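Local coordinates for protein CobC (Shigella flexneri 2a, PDB 6NRU) that probably removes the phosphate from adenosylcobalamin 5'-phosphate and from alpha-ribazole 5'-phosphate, late steps in assembling the nucleotide loop of vitamin B12, at residues 50-61 with 141-152. Numbering follows the deposited sequence.
Sequences FDLVLCSELERA and YQHYQNILIVSH. With SO4 (sulfate ion), chain N.
In the central sheet of the histidine phosphatase fold, strands 52-55 and 146-151 run side by side and nearly parallel, their short axes 4.7 Å apart, and lead at their C-terminal ends into the active site. The ladder is evident from the alternation of Leu148 N to Leu52 O, Leu54 N to Leu148 O, Val150 N to Leu54 O and Ser56 N to Val150 O.

Where strand 146-151 begins, the Asp51 carboxylate takes the backbone N-H groups of Gln145 and Asn146 on its syn sides. Its CG sits between the backbone N and the carbonyl carbon (chi1 42°), which turns the carboxylate to them. Gln145 N reaches OD1 at 2.8 Å, almost straight, while Asn146 N meets OD2 at 3.0 Å from somewhat out of the carboxylate plane; this double grip fixes the group's rotation. Asp51 N in turn donates to Asn146 O.

On one face of the sheet, Leu52 CD2 lies 4.0 Å from the centroid of the Tyr144 ring, over its face, a CH-pi contact 10° off the normal. Leu54 lays CD1 over the Tyr141 ring, offset toward its rim, and CG against Ile147 CG2. On the other face, Phe50 CD1 packs on Leu148 CB.

At the catalytic end, His152 lies beside His11 and Glu84, the probable phosphohistidine and proton donor/acceptor. Arg60 hydrogen-bonds to Gly24 and, through NH2, to a sulfate also bound by Arg10 and Asn17, consistent with a phosphate pocket. The Arg60 guanidinium presents a face to His152 CE1, with the planes 75° apart, and the adjoining NE2 hydrogen-bonds Ser56 OG at 3.0 Å, near the ring plane, with either as donor.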
# COMPACT_ATOMS: atom_id res chain seq x y z
N PHE A 50 3.52 0.45 -18.72
CA PHE A 50 3.12 1.53 -17.84
C PHE A 50 3.48 2.88 -18.45
O PHE A 50 4.42 3.00 -19.25
CB PHE A 50 3.80 1.40 -16.48
CG PHE A 50 3.57 0.07 -15.80
CD1 PHE A 50 2.39 -0.17 -15.11
CD2 PHE A 50 4.53 -0.92 -15.85
CE1 PHE A 50 2.18 -1.38 -14.49
CE2 PHE A 50 4.33 -2.14 -15.23
CZ PHE A 50 3.15 -2.37 -14.55
N ASP A 51 2.72 3.90 -18.07
CA ASP A 51 3.02 5.28 -18.44
C ASP A 51 3.11 6.19 -17.22
O ASP A 51 3.34 7.39 -17.38
CB ASP A 51 1.97 5.82 -19.42
CG ASP A 51 0.56 5.42 -19.04
OD1 ASP A 51 -0.36 5.66 -19.86
OD2 ASP A 51 0.37 4.88 -17.93
N LEU A 52 2.96 5.64 -16.01
CA LEU A 52 3.04 6.44 -14.80
C LEU A 52 3.29 5.51 -13.62
O LEU A 52 2.76 4.40 -13.58
CB LEU A 52 1.75 7.25 -14.58
CG LEU A 52 1.79 8.26 -13.43
CD1 LEU A 52 2.87 9.31 -13.67
CD2 LEU A 52 0.43 8.91 -13.26
N VAL A 53 4.10 5.97 -12.67
CA VAL A 53 4.36 5.23 -11.44
C VAL A 53 4.13 6.18 -10.27
O VAL A 53 4.74 7.25 -10.21
CB VAL A 53 5.79 4.66 -11.38
CG1 VAL A 53 6.02 3.98 -10.04
CG2 VAL A 53 6.01 3.68 -12.53
N LEU A 54 3.23 5.80 -9.37
CA LEU A 54 2.98 6.54 -8.14
C LEU A 54 3.42 5.69 -6.97
O LEU A 54 3.03 4.52 -6.86
CB LEU A 54 1.50 6.91 -8.01
CG LEU A 54 0.84 7.50 -9.26
CD1 LEU A 54 -0.64 7.73 -9.02
CD2 LEU A 54 1.52 8.79 -9.67
N CYS A 55 4.24 6.26 -6.09
CA CYS A 55 4.89 5.50 -5.04
C CYS A 55 4.79 6.25 -3.72
O CYS A 55 4.73 7.49 -3.69
CB CYS A 55 6.36 5.24 -5.39
SG CYS A 55 7.26 4.20 -4.23
N SER A 56 4.76 5.50 -2.62
CA SER A 56 4.78 6.12 -1.31
C SER A 56 6.18 6.66 -1.00
O SER A 56 7.17 6.28 -1.63
CB SER A 56 4.33 5.13 -0.24
OG SER A 56 5.45 4.56 0.42
N GLU A 57 6.24 7.56 -0.02
CA GLU A 57 7.52 8.15 0.36
C GLU A 57 8.45 7.14 1.02
O GLU A 57 9.67 7.24 0.88
CB GLU A 57 7.31 9.33 1.31
CG GLU A 57 6.46 10.45 0.76
CD GLU A 57 6.36 11.62 1.73
OE1 GLU A 57 6.45 11.39 2.95
OE2 GLU A 57 6.21 12.76 1.26
N LEU A 58 7.88 6.17 1.74
CA LEU A 58 8.69 5.27 2.55
C LEU A 58 9.60 4.42 1.67
O LEU A 58 9.18 3.90 0.63
CB LEU A 58 7.79 4.38 3.41
CG LEU A 58 6.76 5.15 4.24
CD1 LEU A 58 6.02 4.20 5.17
CD2 LEU A 58 7.43 6.25 5.04
N GLU A 59 10.86 4.28 2.10
CA GLU A 59 11.89 3.73 1.21
C GLU A 59 11.64 2.27 0.88
O GLU A 59 12.06 1.80 -0.18
CB GLU A 59 13.27 3.92 1.84
CG GLU A 59 14.36 4.16 0.81
CD GLU A 59 14.13 5.43 0.02
OE1 GLU A 59 14.49 5.46 -1.18
OE2 GLU A 59 13.59 6.40 0.59
N ARG A 60 10.96 1.52 1.76
CA ARG A 60 10.65 0.14 1.43
C ARG A 60 9.77 0.05 0.19
O ARG A 60 9.87 -0.92 -0.57
CB ARG A 60 9.98 -0.56 2.62
CG ARG A 60 8.60 -0.05 2.98
CD ARG A 60 8.43 0.04 4.48
NE ARG A 60 7.09 -0.32 4.91
CZ ARG A 60 6.44 0.27 5.91
NH1 ARG A 60 7.03 1.26 6.58
NH2 ARG A 60 5.22 -0.11 6.24
N ALA A 61 8.92 1.06 -0.03
CA ALA A 61 8.12 1.10 -1.24
C ALA A 61 8.95 1.56 -2.44
O ALA A 61 8.79 1.03 -3.54
CB ALA A 61 6.92 2.03 -1.04
N TYR A 141 -4.84 12.52 -13.28
CA TYR A 141 -4.09 11.59 -14.11
C TYR A 141 -4.92 11.01 -15.25
O TYR A 141 -4.59 9.94 -15.77
CB TYR A 141 -3.53 10.44 -13.26
CG TYR A 141 -2.79 10.89 -12.04
CD1 TYR A 141 -1.56 11.53 -12.14
CD2 TYR A 141 -3.31 10.68 -10.77
CE1 TYR A 141 -0.87 11.94 -11.02
CE2 TYR A 141 -2.63 11.09 -9.64
CZ TYR A 141 -1.41 11.72 -9.77
OH TYR A 141 -0.73 12.13 -8.66
N GLN A 142 -5.99 11.71 -15.66
CA GLN A 142 -6.94 11.15 -16.62
C GLN A 142 -6.33 10.82 -17.97
O GLN A 142 -6.95 10.09 -18.75
CB GLN A 142 -8.10 12.13 -16.81
CG GLN A 142 -7.70 13.41 -17.50
CD GLN A 142 -8.79 14.46 -17.45
OE1 GLN A 142 -8.52 15.66 -17.54
NE2 GLN A 142 -10.04 14.02 -17.30
N HIS A 143 -5.14 11.33 -18.28
CA HIS A 143 -4.52 11.09 -19.58
C HIS A 143 -3.59 9.88 -19.59
O HIS A 143 -2.94 9.64 -20.61
CB HIS A 143 -3.75 12.34 -20.02
CG HIS A 143 -4.62 13.54 -20.22
ND1 HIS A 143 -4.14 14.83 -20.20
CD2 HIS A 143 -5.96 13.64 -20.43
CE1 HIS A 143 -5.13 15.68 -20.40
NE2 HIS A 143 -6.25 14.98 -20.54
N TYR A 144 -3.53 9.12 -18.50
CA TYR A 144 -2.71 7.93 -18.42
C TYR A 144 -3.59 6.69 -18.47
O TYR A 144 -4.77 6.72 -18.09
CB TYR A 144 -1.87 7.94 -17.14
CG TYR A 144 -0.92 9.11 -17.06
CD1 TYR A 144 0.40 9.00 -17.50
CD2 TYR A 144 -1.33 10.33 -16.55
CE1 TYR A 144 1.26 10.08 -17.44
CE2 TYR A 144 -0.47 11.41 -16.48
CZ TYR A 144 0.82 11.28 -16.92
OH TYR A 144 1.68 12.35 -16.85
N GLN A 145 -3.01 5.59 -18.95
CA GLN A 145 -3.75 4.35 -19.18
C GLN A 145 -3.37 3.23 -18.22
O GLN A 145 -4.25 2.47 -17.80
CB GLN A 145 -3.54 3.87 -20.62
CG GLN A 145 -4.36 4.63 -21.65
CD GLN A 145 -3.73 4.61 -23.04
OE1 GLN A 145 -3.74 5.61 -23.76
NE2 GLN A 145 -3.17 3.47 -23.42
N ASN A 146 -2.10 3.10 -17.86
CA ASN A 146 -1.62 2.02 -17.00
C ASN A 146 -0.72 2.61 -15.92
O ASN A 146 0.49 2.72 -16.10
CB ASN A 146 -0.90 0.95 -17.81
CG ASN A 146 -1.83 0.20 -18.74
OD1 ASN A 146 -2.51 -0.74 -18.34
ND2 ASN A 146 -1.86 0.61 -20.01
N ILE A 147 -1.33 2.98 -14.80
CA ILE A 147 -0.62 3.59 -13.68
C ILE A 147 -0.29 2.50 -12.67
O ILE A 147 -1.18 1.79 -12.19
CB ILE A 147 -1.46 4.70 -13.03
CG1 ILE A 147 -1.96 5.68 -14.10
CG2 ILE A 147 -0.67 5.41 -11.95
CD1 ILE A 147 -2.95 6.69 -13.59
N LEU A 148 1.00 2.36 -12.36
CA LEU A 148 1.45 1.42 -11.34
C LEU A 148 1.54 2.14 -10.00
O LEU A 148 2.13 3.22 -9.90
CB LEU A 148 2.81 0.83 -11.71
CG LEU A 148 3.53 0.09 -10.58
CD1 LEU A 148 2.80 -1.20 -10.22
CD2 LEU A 148 4.98 -0.19 -10.96
N ILE A 149 0.96 1.54 -8.97
CA ILE A 149 0.94 2.10 -7.62
C ILE A 149 1.72 1.17 -6.70
O ILE A 149 1.35 -0.00 -6.54
CB ILE A 149 -0.48 2.32 -7.11
CG1 ILE A 149 -1.21 3.34 -7.98
CG2 ILE A 149 -0.46 2.76 -5.65
CD1 ILE A 149 -2.56 3.74 -7.44
N VAL A 150 2.78 1.68 -6.10
CA VAL A 150 3.60 0.94 -5.14
C VAL A 150 3.34 1.54 -3.77
O VAL A 150 3.71 2.69 -3.50
CB VAL A 150 5.09 0.99 -5.49
CG1 VAL A 150 5.88 0.05 -4.60
CG2 VAL A 150 5.31 0.65 -6.96
N SER A 151 2.69 0.76 -2.89
CA SER A 151 2.30 1.28 -1.59
C SER A 151 2.30 0.18 -0.53
O SER A 151 3.14 -0.72 -0.56
CB SER A 151 0.93 1.95 -1.67
OG SER A 151 0.66 2.72 -0.51
N HIS A 152 1.35 0.25 0.40
CA HIS A 152 1.32 -0.60 1.57
C HIS A 152 -0.02 -1.30 1.68
O HIS A 152 -0.97 -1.00 0.95
CB HIS A 152 1.60 0.21 2.84
CG HIS A 152 2.82 1.08 2.74
ND1 HIS A 152 4.06 0.67 3.16
CD2 HIS A 152 2.98 2.33 2.24
CE1 HIS A 152 4.94 1.63 2.94
NE2 HIS A 152 4.31 2.65 2.37
S SO4 N . 3.07 -3.98 6.73
O1 SO4 N . 2.01 -3.15 7.29
O2 SO4 N . 3.73 -4.72 7.80
O3 SO4 N . 2.50 -4.93 5.77
O4 SO4 N . 4.05 -3.14 6.04